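Side-chain contacts in catalase (Exiguobacterium oxidotolerans, PDB 2J2M), which catalyses the breakdown of hydrogen peroxide to water and oxygen at a heme iron, as a tetrameric catalase: residues A[74-78]-A[79-83]; A[472-475]-A[476-480]; A[23-27]-A[28-32]; A[381-384]-A[385-389]. One frame throughout, in Å; residues are numbered along the deposited sequence.

Contact 1. Residues A[74-78]-A[79-83]; sequences KYTKA and AFLQE
Gln82 folds its amide back to the carbonyls of Thr76 and Ala78, closing a compact loop in which an ST turn runs into the short 3-10 segment 79-81, between strands 59-68 and 87-95 of the catalase beta structure. The tight part is this polar clasp. NE2 of Gln82 spends one N-H on Ala78 O at 2.7 Å, nearly straight, and the other on Thr76 O at 3.0 Å; both acceptors lie close to the plane of the amide, so the group is held flat and its rotation is fixed. The bend of the Gln82 chain at chi2 (-45°) turns the amide back to meet them. The ST turn beside it is closed by Ala78 N, which donates to Thr76 OG1 at 3.0 Å; that hydroxyl oxygen also bonds to Gly323 O. A small apolar cluster adjoins the clasp: the Thr76 and Leu81 side chains cross at about a right angle, CG2 of Thr76 lying 3.9 Å from CD2 of Leu81, while Ala78 CB lies 4.3 Å from the same Leu81 methyl. Trp203 of strand 201-204 packs on both Thr76 and Leu81. The looser side is formed by Lys77 and Ala79, both partly exposed, each with its CB leaving the backbone away from the other segment. At the centre, Ala78 O takes two donors from opposite faces of its carbonyl plane, Gln82 NE2 on one and Leu81 N, 3.0 Å away, on the other.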
loop_
_atom_site.group_PDB
_atom_site.type_symbol
_atom_site.label_atom_id
_atom_site.label_comp_id
_atom_site.label_asym_id
_atom_site.label_seq_id
_atom_site.Cartn_x
_atom_site.Cartn_y
_atom_site.Cartn_z
ATOM N N LYS A 74 -20.086 40.550 8.578
ATOM C CA LYS A 74 -19.133 41.649 8.751
ATOM C C LYS A 74 -17.699 41.211 8.407
ATOM O O LYS A 74 -16.963 41.940 7.738
ATOM C CB LYS A 74 -19.201 42.109 10.208
ATOM C CG LYS A 74 -18.391 43.354 10.603
ATOM C CD LYS A 74 -18.702 43.721 12.095
ATOM C CE LYS A 74 -17.559 44.436 12.759
ATOM N NZ LYS A 74 -17.843 44.941 14.127
ATOM N N TYR A 75 -17.350 39.998 8.823
ATOM C CA TYR A 75 -15.989 39.443 8.725
ATOM C C TYR A 75 -15.774 38.356 7.653
ATOM O O TYR A 75 -14.670 38.204 7.141
ATOM C CB TYR A 75 -15.580 38.849 10.081
ATOM C CG TYR A 75 -15.547 39.806 11.241
ATOM C CD1 TYR A 75 -16.214 39.506 12.414
ATOM C CD2 TYR A 75 -14.829 41.012 11.175
ATOM C CE1 TYR A 75 -16.162 40.363 13.508
ATOM C CE2 TYR A 75 -14.789 41.889 12.259
ATOM C CZ TYR A 75 -15.456 41.557 13.420
ATOM O OH TYR A 75 -15.416 42.394 14.512
ATOM N N THR A 76 -16.798 37.564 7.368
ATOM C CA THR A 76 -16.646 36.503 6.411
ATOM C C THR A 76 -17.907 36.292 5.607
ATOM O O THR A 76 -19.022 36.480 6.102
ATOM C CB THR A 76 -16.183 35.122 7.035
ATOM O OG1 THR A 76 -15.975 34.165 5.975
ATOM C CG2 THR A 76 -17.216 34.556 8.015
ATOM N N LYS A 77 -17.695 35.871 4.369
ATOM C CA LYS A 77 -18.771 35.532 3.462
ATOM C C LYS A 77 -18.956 34.019 3.444
ATOM O O LYS A 77 -19.542 33.490 2.498
ATOM C CB LYS A 77 -18.488 36.050 2.048
ATOM C CG LYS A 77 -17.142 35.604 1.509
ATOM C CD LYS A 77 -17.085 35.652 -0.026
ATOM C CE LYS A 77 -15.685 35.405 -0.503
ATOM N NZ LYS A 77 -15.635 35.652 -1.954
ATOM N N ALA A 78 -18.447 33.331 4.471
ATOM C CA ALA A 78 -18.683 31.903 4.633
ATOM C C ALA A 78 -20.178 31.681 4.701
ATOM O O ALA A 78 -20.846 32.268 5.570
ATOM C CB ALA A 78 -18.022 31.388 5.889
ATOM N N ALA A 79 -20.689 30.851 3.779
ATOM C CA ALA A 79 -22.135 30.577 3.642
ATOM C C ALA A 79 -22.831 30.196 4.943
ATOM O O ALA A 79 -23.888 30.761 5.272
ATOM C CB ALA A 79 -22.388 29.507 2.596
ATOM N N PHE A 80 -22.247 29.263 5.698
ATOM C CA PHE A 80 -22.926 28.791 6.899
ATOM C C PHE A 80 -23.016 29.845 8.012
ATOM O O PHE A 80 -23.836 29.728 8.914
ATOM C CB PHE A 80 -22.359 27.452 7.397
ATOM C CG PHE A 80 -21.102 27.572 8.232
ATOM C CD1 PHE A 80 -19.834 27.675 7.623
ATOM C CD2 PHE A 80 -21.178 27.538 9.625
ATOM C CE1 PHE A 80 -18.674 27.753 8.399
ATOM C CE2 PHE A 80 -20.032 27.610 10.402
ATOM C CZ PHE A 80 -18.778 27.726 9.791
ATOM N N LEU A 81 -22.194 30.885 7.918
ATOM C CA LEU A 81 -22.100 31.878 8.991
ATOM C C LEU A 81 -22.863 33.170 8.723
ATOM O O LEU A 81 -22.742 34.128 9.487
ATOM C CB LEU A 81 -20.627 32.181 9.275
ATOM C CG LEU A 81 -19.819 31.828 10.536
ATOM C CD1 LEU A 81 -20.416 30.723 11.416
ATOM C CD2 LEU A 81 -18.340 31.557 10.163
ATOM N N GLN A 82 -23.641 33.198 7.640
ATOM C CA GLN A 82 -24.418 34.394 7.258
ATOM C C GLN A 82 -25.614 34.719 8.180
ATOM O O GLN A 82 -25.843 35.889 8.501
ATOM C CB GLN A 82 -24.867 34.322 5.785
ATOM C CG GLN A 82 -23.700 34.320 4.784
ATOM C CD GLN A 82 -22.651 35.369 5.144
ATOM O OE1 GLN A 82 -22.903 36.565 5.031
ATOM N NE2 GLN A 82 -21.473 34.922 5.580
ATOM N N GLU A 83 -26.350 33.693 8.617
ATOM C CA GLU A 83 -27.637 33.900 9.275
ATOM C C GLU A 83 -27.696 33.177 10.615
ATOM O O GLU A 83 -27.378 31.993 10.700
ATOM C CB GLU A 83 -28.795 33.406 8.375
ATOM C CG GLU A 83 -28.817 33.983 6.956
ATOM C CD GLU A 83 -29.257 35.453 6.926
ATOM O OE1 GLU A 83 -30.327 35.761 7.522
ATOM O OE2 GLU A 83 -28.532 36.295 6.314
#

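Contact 2. Residues A[472-475]-A[476-480]; sequences EKLS and EALNV
Glu476 and Ala477, toward the C-terminal end of helix 468-477, hang from the preceding turn by regular helical bonds, Glu476 N to Glu472 O at 3.0 Å and Ala477 N to Lys473 O at 2.9 Å. Beyond them the chain takes a wider turn: Val480 N reaches back five residues to Ser475 O, 2.9 Å away and in the carbonyl plane, after a peptide bond between Leu478 and Asn479 that is modelled as cis. Asn479 CA comes within 3.1 Å of the same oxygen as a CA-H...O contact. Among the side chains, Ser475 does the closing. Its OG is anti to the backbone N (chi1 171°), which sets it beside the carbonyl carbon, and donates to Val480 O at 2.6 Å, approaching from above the carbonyl plane, so that Val480 is gripped at both its N-H and its C=O. An alanine here would probably leave Val480 O without its hydroxyl donor and the chain after the helix freer to swing. Leu478 turns back over the helix, and its CD2 meets Leu474 CD2 at 4.4 Å. On the outer side, Glu476 lays its CG alongside Glu472 O. Two helices flank this end of helix 468-477: Leu474 packs on Leu440 and Leu443 of helix 433-447 and on Phe463 of helix 453-466, while Leu478 and Val480 both rest on Ile460 of the latter helix.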
loop_
_atom_site.group_PDB
_atom_site.type_symbol
_atom_site.label_atom_id
_atom_site.label_comp_id
_atom_site.label_asym_id
_atom_site.label_seq_id
_atom_site.Cartn_x
_atom_site.Cartn_y
_atom_site.Cartn_z
ATOM N N GLU A 472 14.388 31.519 39.778
ATOM C CA GLU A 472 14.992 31.363 41.106
ATOM C C GLU A 472 14.441 30.144 41.867
ATOM O O GLU A 472 15.203 29.376 42.471
ATOM C CB GLU A 472 14.797 32.624 41.947
ATOM C CG GLU A 472 15.625 33.824 41.518
ATOM C CD GLU A 472 15.152 35.118 42.195
ATOM O OE1 GLU A 472 15.813 36.175 42.000
ATOM O OE2 GLU A 472 14.111 35.069 42.919
ATOM N N LYS A 473 13.121 29.973 41.843
ATOM C CA LYS A 473 12.493 28.823 42.495
ATOM C C LYS A 473 12.951 27.497 41.901
ATOM O O LYS A 473 13.292 26.580 42.635
ATOM C CB LYS A 473 10.974 28.943 42.469
ATOM C CG LYS A 473 10.460 30.054 43.355
ATOM C CD LYS A 473 9.080 30.519 42.960
ATOM C CE LYS A 473 8.454 31.320 44.115
ATOM N NZ LYS A 473 7.025 31.716 43.861
ATOM N N LEU A 474 12.990 27.422 40.573
ATOM C CA LEU A 474 13.476 26.236 39.869
ATOM C C LEU A 474 14.933 25.943 40.232
ATOM O O LEU A 474 15.302 24.797 40.449
ATOM C CB LEU A 474 13.325 26.410 38.350
ATOM C CG LEU A 474 11.956 26.230 37.677
ATOM C CD1 LEU A 474 12.035 26.671 36.219
ATOM C CD2 LEU A 474 11.483 24.790 37.757
ATOM N N SER A 475 15.742 26.996 40.281
ATOM C CA SER A 475 17.152 26.930 40.674
ATOM C C SER A 475 17.337 26.333 42.072
ATOM O O SER A 475 18.203 25.494 42.278
ATOM C CB SER A 475 17.761 28.337 40.629
ATOM O OG SER A 475 19.055 28.347 41.197
ATOM N N GLU A 476 16.513 26.778 43.020
ATOM C CA GLU A 476 16.570 26.301 44.396
ATOM C C GLU A 476 16.143 24.848 44.490
ATOM O O GLU A 476 16.844 24.031 45.095
ATOM C CB GLU A 476 15.712 27.169 45.329
ATOM C CG GLU A 476 16.359 28.507 45.728
ATOM C CD GLU A 476 16.036 28.902 47.177
ATOM O OE1 GLU A 476 15.779 30.110 47.445
ATOM O OE2 GLU A 476 16.047 27.990 48.049
ATOM N N ALA A 477 15.010 24.527 43.866
ATOM C CA ALA A 477 14.458 23.177 43.916
ATOM C C ALA A 477 15.340 22.136 43.216
ATOM O O ALA A 477 15.211 20.956 43.487
ATOM C CB ALA A 477 13.023 23.153 43.356
ATOM N N LEU A 478 16.264 22.578 42.365
ATOM C CA LEU A 478 16.957 21.661 41.440
ATOM C C LEU A 478 18.323 20.995 41.739
ATOM O O LEU A 478 18.680 20.095 41.004
ATOM C CB LEU A 478 16.870 22.148 39.980
ATOM C CG LEU A 478 15.992 21.374 38.962
ATOM C CD1 LEU A 478 15.110 20.247 39.532
ATOM C CD2 LEU A 478 15.169 22.334 38.088
ATOM N N ASN A 479 19.157 21.403 42.692
ATOM C CA ASN A 479 19.481 22.743 43.096
ATOM C C ASN A 479 20.664 23.081 42.182
ATOM O O ASN A 479 21.722 22.450 42.261
ATOM C CB ASN A 479 19.990 22.732 44.543
ATOM C CG ASN A 479 19.223 21.754 45.456
ATOM O OD1 ASN A 479 19.232 20.532 45.248
ATOM N ND2 ASN A 479 18.585 22.301 46.499
ATOM N N VAL A 480 20.471 24.038 41.285
ATOM C CA VAL A 480 21.486 24.414 40.303
ATOM C C VAL A 480 21.650 25.937 40.345
ATOM O O VAL A 480 20.688 26.665 40.077
ATOM C CB VAL A 480 21.057 23.989 38.872
ATOM C CG1 VAL A 480 22.039 24.531 37.823
ATOM C CG2 VAL A 480 20.911 22.464 38.758
#

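Contact 3. Residues A[23-27]-A[28-32]; sequences RTAGR and RGPTL
Ala25 N gives its hydrogen to Pro30 O at 2.7 Å, and Leu32 N gives its own to Arg23 O at 3.0 Å, the two bonds flanking the single antiparallel bridge between Thr24 and Thr31, a non-hydrogen-bonded pair. The chain returns through a type I beta turn from Gly26 to Gly29, closed by a weak bond from Gly29 N to Gly26 O. That carbonyl has a stronger donor in Thr24 OG1, 2.6 Å away; chi1 of 54° sets the hydroxyl between the backbone N and the carbonyl carbon, facing the turn. Ala25 centres an inverse gamma turn with a weak Gly26 N to Thr24 O bond, and its own carbonyl is met by Gly29 CA in a CA-H...O contact of 3.5 Å, where a CB on Gly29 would clash. Apolar contacts fill in beside the bonds: Leu32 CD1 lies 3.8 Å from Arg23 CG and near the edge of its guanidinium, and Leu32 CD2 is 4.0 Å from Ala25 CB. The charged ends bond to neighbouring subunits. Arg28 NH2 forms a salt bridge with Asp276 and Arg27 NH1 bonds Glu414 O, both of the second subunit; Arg23 reaches His410 of that subunit through NE and Asp401 O of the fourth through NH1. Arg27 N and Thr31 N bond Asp407 and Gln333 of the second subunit, and Arg23 N bonds Asp35. The turn thus shares its backbone as well as its arginines with neighbouring subunits, consistent with the interwoven N-terminal arms of catalase tetramers.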
loop_
_atom_site.group_PDB
_atom_site.type_symbol
_atom_site.label_atom_id
_atom_site.label_comp_id
_atom_site.label_asym_id
_atom_site.label_seq_id
_atom_site.Cartn_x
_atom_site.Cartn_y
_atom_site.Cartn_z
ATOM N N ARG A 23 -12.031 -27.120 6.541
ATOM C CA ARG A 23 -12.053 -28.302 5.703
ATOM C C ARG A 23 -10.687 -28.983 5.772
ATOM O O ARG A 23 -9.675 -28.388 5.423
ATOM C CB ARG A 23 -12.421 -27.967 4.259
ATOM C CG ARG A 23 -12.551 -29.220 3.437
ATOM C CD ARG A 23 -13.152 -29.002 2.056
ATOM N NE ARG A 23 -13.612 -30.295 1.547
ATOM C CZ ARG A 23 -14.877 -30.614 1.301
ATOM N NH1 ARG A 23 -15.176 -31.842 0.880
ATOM N NH2 ARG A 23 -15.842 -29.714 1.446
ATOM N N THR A 24 -10.672 -30.225 6.240
ATOM C CA THR A 24 -9.415 -30.938 6.481
ATOM C C THR A 24 -9.340 -32.265 5.742
ATOM O O THR A 24 -10.370 -32.826 5.345
ATOM C CB THR A 24 -9.172 -31.185 8.004
ATOM O OG1 THR A 24 -10.316 -31.844 8.587
ATOM C CG2 THR A 24 -8.887 -29.861 8.705
ATOM N N ALA A 25 -8.117 -32.763 5.556
ATOM C CA ALA A 25 -7.910 -33.999 4.821
ATOM C C ALA A 25 -8.142 -35.182 5.765
ATOM O O ALA A 25 -7.216 -35.914 6.133
ATOM C CB ALA A 25 -6.515 -34.026 4.219
ATOM N N GLY A 26 -9.402 -35.353 6.159
ATOM C CA GLY A 26 -9.774 -36.303 7.200
ATOM C C GLY A 26 -10.098 -35.561 8.476
ATOM O O GLY A 26 -9.717 -34.393 8.649
ATOM N N ARG A 27 -10.804 -36.235 9.374
ATOM C CA ARG A 27 -11.222 -35.646 10.638
ATOM C C ARG A 27 -10.019 -35.118 11.428
ATOM O O ARG A 27 -10.133 -34.111 12.107
ATOM C CB ARG A 27 -11.960 -36.684 11.470
ATOM C CG ARG A 27 -12.833 -36.101 12.565
ATOM C CD ARG A 27 -13.773 -37.156 13.126
ATOM N NE ARG A 27 -14.714 -37.654 12.135
ATOM C CZ ARG A 27 -15.892 -37.093 11.862
ATOM N NH1 ARG A 27 -16.285 -35.977 12.499
ATOM N NH2 ARG A 27 -16.680 -37.644 10.935
ATOM N N ARG A 28 -8.883 -35.813 11.351
ATOM C CA ARG A 28 -7.703 -35.414 12.109
ATOM C C ARG A 28 -6.501 -35.167 11.205
ATOM O O ARG A 28 -5.351 -35.310 11.630
ATOM C CB ARG A 28 -7.364 -36.443 13.199
ATOM C CG ARG A 28 -8.495 -36.726 14.222
ATOM C CD ARG A 28 -7.953 -37.460 15.491
ATOM N NE ARG A 28 -6.772 -38.228 15.102
ATOM C CZ ARG A 28 -5.527 -38.020 15.524
ATOM N NH1 ARG A 28 -4.573 -38.786 15.021
ATOM N NH2 ARG A 28 -5.242 -37.110 16.457
ATOM N N GLY A 29 -6.777 -34.794 9.960
ATOM C CA GLY A 29 -5.735 -34.519 8.991
ATOM C C GLY A 29 -5.524 -33.046 8.695
ATOM O O GLY A 29 -6.292 -32.182 9.135
ATOM N N PRO A 30 -4.495 -32.738 7.909
ATOM C CA PRO A 30 -4.196 -31.323 7.678
ATOM C C PRO A 30 -5.257 -30.550 6.846
ATOM O O PRO A 30 -6.063 -31.140 6.122
ATOM C CB PRO A 30 -2.833 -31.365 6.990
ATOM C CG PRO A 30 -2.790 -32.673 6.342
ATOM C CD PRO A 30 -3.573 -33.632 7.187
ATOM N N THR A 31 -5.234 -29.229 7.002
ATOM C CA THR A 31 -6.172 -28.312 6.401
ATOM C C THR A 31 -5.934 -28.173 4.892
ATOM O O THR A 31 -4.787 -28.254 4.415
ATOM C CB THR A 31 -6.092 -26.962 7.113
ATOM O OG1 THR A 31 -6.400 -27.164 8.501
ATOM C CG2 THR A 31 -7.062 -25.913 6.524
ATOM N N LEU A 32 -7.025 -27.985 4.153
ATOM C CA LEU A 32 -6.956 -27.915 2.700
ATOM C C LEU A 32 -6.799 -26.484 2.178
ATOM O O LEU A 32 -7.457 -25.541 2.666
ATOM C CB LEU A 32 -8.193 -28.579 2.074
ATOM C CG LEU A 32 -8.334 -30.081 2.318
ATOM C CD1 LEU A 32 -9.559 -30.628 1.547
ATOM C CD2 LEU A 32 -7.053 -30.823 1.942
#

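Contact 4. Residues A[381-384]-A[385-389]; sequences VNYE and PNRYQ
Tyr383 and Asn386 meet with ring and amide almost perpendicular, 87° between their planes, and Asn386 CB lies 3.4 Å from Tyr383 CE1. The amide turns to the Tyr383 backbone, CG of Asn386 lying between the backbone N and the carbonyl carbon (chi1 52°): Asn386 ND2 donates to Tyr383 O at 2.7 Å, nearly straight and in the carbonyl plane, and also bonds Tyr366 OH. Pro385 O, just past a cis peptide bond, sits at the edge of the Tyr383 ring, 3.2 Å from CD1. Val381 reaches across with both branches, CG1 to Asn386 ND2 at 3.5 Å and CG2 obliquely to Tyr388 CE1 at 3.6 Å. Asn386 forms an Asx turn, its OD1 accepting the N-H of Tyr388 on a lone pair at 3.3 Å. With an alanine in place of Asn386, Tyr383 O would probably lose its amide donor and Tyr388 would be freer to turn away from Val381. Arg387 CG lies over the centre of one face of the Tyr388 ring, and the chain curls round until NH1 donates to Tyr388 OH at 3.1 Å, in the guanidinium plane. The same NH1 forms a salt bridge with Asp161 of the third subunit, whose Asp165 bonds Tyr383 OH.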
loop_
_atom_site.group_PDB
_atom_site.type_symbol
_atom_site.label_atom_id
_atom_site.label_comp_id
_atom_site.label_asym_id
_atom_site.label_seq_id
_atom_site.Cartn_x
_atom_site.Cartn_y
_atom_site.Cartn_z
ATOM N N VAL A 381 -15.991 12.334 -20.084
ATOM C CA VAL A 381 -15.410 13.671 -20.105
ATOM C C VAL A 381 -14.671 13.952 -18.806
ATOM O O VAL A 381 -15.233 14.516 -17.845
ATOM C CB VAL A 381 -16.478 14.768 -20.363
ATOM C CG1 VAL A 381 -15.807 16.144 -20.548
ATOM C CG2 VAL A 381 -17.341 14.406 -21.587
ATOM N N ASN A 382 -13.392 13.574 -18.804
ATOM C CA ASN A 382 -12.524 13.723 -17.633
ATOM C C ASN A 382 -11.466 14.845 -17.778
ATOM O O ASN A 382 -10.428 14.840 -17.110
ATOM C CB ASN A 382 -11.894 12.364 -17.260
ATOM C CG ASN A 382 -11.036 11.757 -18.391
ATOM O OD1 ASN A 382 -10.721 12.414 -19.393
ATOM N ND2 ASN A 382 -10.651 10.496 -18.220
ATOM N N TYR A 383 -11.745 15.818 -18.644
ATOM C CA TYR A 383 -10.802 16.917 -18.887
ATOM C C TYR A 383 -11.567 18.221 -18.973
ATOM O O TYR A 383 -12.694 18.229 -19.471
ATOM C CB TYR A 383 -10.006 16.683 -20.187
ATOM C CG TYR A 383 -10.888 16.585 -21.399
ATOM C CD1 TYR A 383 -11.161 17.714 -22.174
ATOM C CD2 TYR A 383 -11.476 15.376 -21.762
ATOM C CE1 TYR A 383 -11.983 17.646 -23.304
ATOM C CE2 TYR A 383 -12.323 15.297 -22.891
ATOM C CZ TYR A 383 -12.565 16.447 -23.654
ATOM O OH TYR A 383 -13.383 16.395 -24.763
ATOM N N GLU A 384 -10.958 19.305 -18.485
ATOM C CA GLU A 384 -11.497 20.675 -18.596
ATOM C C GLU A 384 -10.381 21.643 -19.018
ATOM O O GLU A 384 -9.256 21.515 -18.557
ATOM C CB GLU A 384 -12.061 21.122 -17.253
ATOM C CG GLU A 384 -13.097 22.229 -17.304
ATOM C CD GLU A 384 -12.514 23.625 -17.337
ATOM O OE1 GLU A 384 -13.258 24.533 -17.745
ATOM O OE2 GLU A 384 -11.333 23.833 -16.963
ATOM N N PRO A 385 -10.666 22.600 -19.913
ATOM C CA PRO A 385 -11.907 22.870 -20.648
ATOM C C PRO A 385 -12.304 21.742 -21.599
ATOM O O PRO A 385 -11.471 20.935 -22.015
ATOM C CB PRO A 385 -11.598 24.168 -21.417
ATOM C CG PRO A 385 -10.138 24.153 -21.586
ATOM C CD PRO A 385 -9.612 23.563 -20.283
ATOM N N ASN A 386 -13.599 21.687 -21.875
ATOM C CA ASN A 386 -14.189 20.774 -22.845
ATOM C C ASN A 386 -15.350 21.511 -23.542
ATOM O O ASN A 386 -15.636 22.669 -23.182
ATOM C CB ASN A 386 -14.656 19.483 -22.154
ATOM C CG ASN A 386 -15.537 19.743 -20.964
ATOM O OD1 ASN A 386 -16.662 20.206 -21.102
ATOM N ND2 ASN A 386 -15.034 19.446 -19.790
ATOM N N ARG A 387 -15.993 20.848 -24.512
ATOM C CA ARG A 387 -17.050 21.442 -25.345
ATOM C C ARG A 387 -18.464 21.346 -24.768
ATOM O O ARG A 387 -19.410 21.950 -25.291
ATOM C CB ARG A 387 -17.057 20.808 -26.748
ATOM C CG ARG A 387 -17.402 19.322 -26.785
ATOM C CD ARG A 387 -17.430 18.783 -28.227
ATOM N NE ARG A 387 -16.109 18.694 -28.858
ATOM C CZ ARG A 387 -15.346 17.594 -28.923
ATOM N NH1 ARG A 387 -15.742 16.439 -28.401
ATOM N NH2 ARG A 387 -14.178 17.638 -29.542
ATOM N N TYR A 388 -18.616 20.575 -23.705
ATOM C CA TYR A 388 -19.936 20.209 -23.226
ATOM C C TYR A 388 -20.388 21.178 -22.142
ATOM O O TYR A 388 -19.655 21.476 -21.196
ATOM C CB TYR A 388 -19.921 18.761 -22.743
ATOM C CG TYR A 388 -19.353 17.780 -23.762
ATOM C CD1 TYR A 388 -18.018 17.339 -23.683
ATOM C CD2 TYR A 388 -20.144 17.285 -24.797
ATOM C CE1 TYR A 388 -17.485 16.425 -24.614
ATOM C CE2 TYR A 388 -19.627 16.366 -25.734
ATOM C CZ TYR A 388 -18.299 15.953 -25.626
ATOM O OH TYR A 388 -17.807 15.077 -26.543
ATOM N N GLN A 389 -21.595 21.695 -22.304
ATOM C CA GLN A 389 -22.117 22.725 -21.415
ATOM C C GLN A 389 -22.613 22.149 -20.091
ATOM O O GLN A 389 -22.654 22.863 -19.101
ATOM C CB GLN A 389 -23.250 23.524 -22.095
ATOM C CG GLN A 389 -23.030 25.036 -22.047
ATOM C CD GLN A 389 -24.333 25.828 -21.961
ATOM O OE1 GLN A 389 -25.094 25.931 -22.939
ATOM N NE2 GLN A 389 -24.593 26.400 -20.781
#

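In the fold
The four contacts are local and hold separate parts of the chain; the closest two, contacts 1 and 4, have centres 32 Å apart. Contact 3 is buried, although about 52 Å from the centre of the chain, because other subunits cover it. Contact 4, partly buried, also bonds neighbouring subunits, through an arginine and a tyrosine hydroxyl, and both reach the fourth subunit. Contacts 1 and 2 touch no other subunit: the first, partly buried beside the beta structure, relies on a side-chain amide; the second, at the surface of the C-terminal helices, combines backbone helix bonds with a serine hydroxyl. Contacts 1 and 4 satisfy backbone carbonyls with an amide, whereas contacts 2 and 3 bond mainly backbone to backbone.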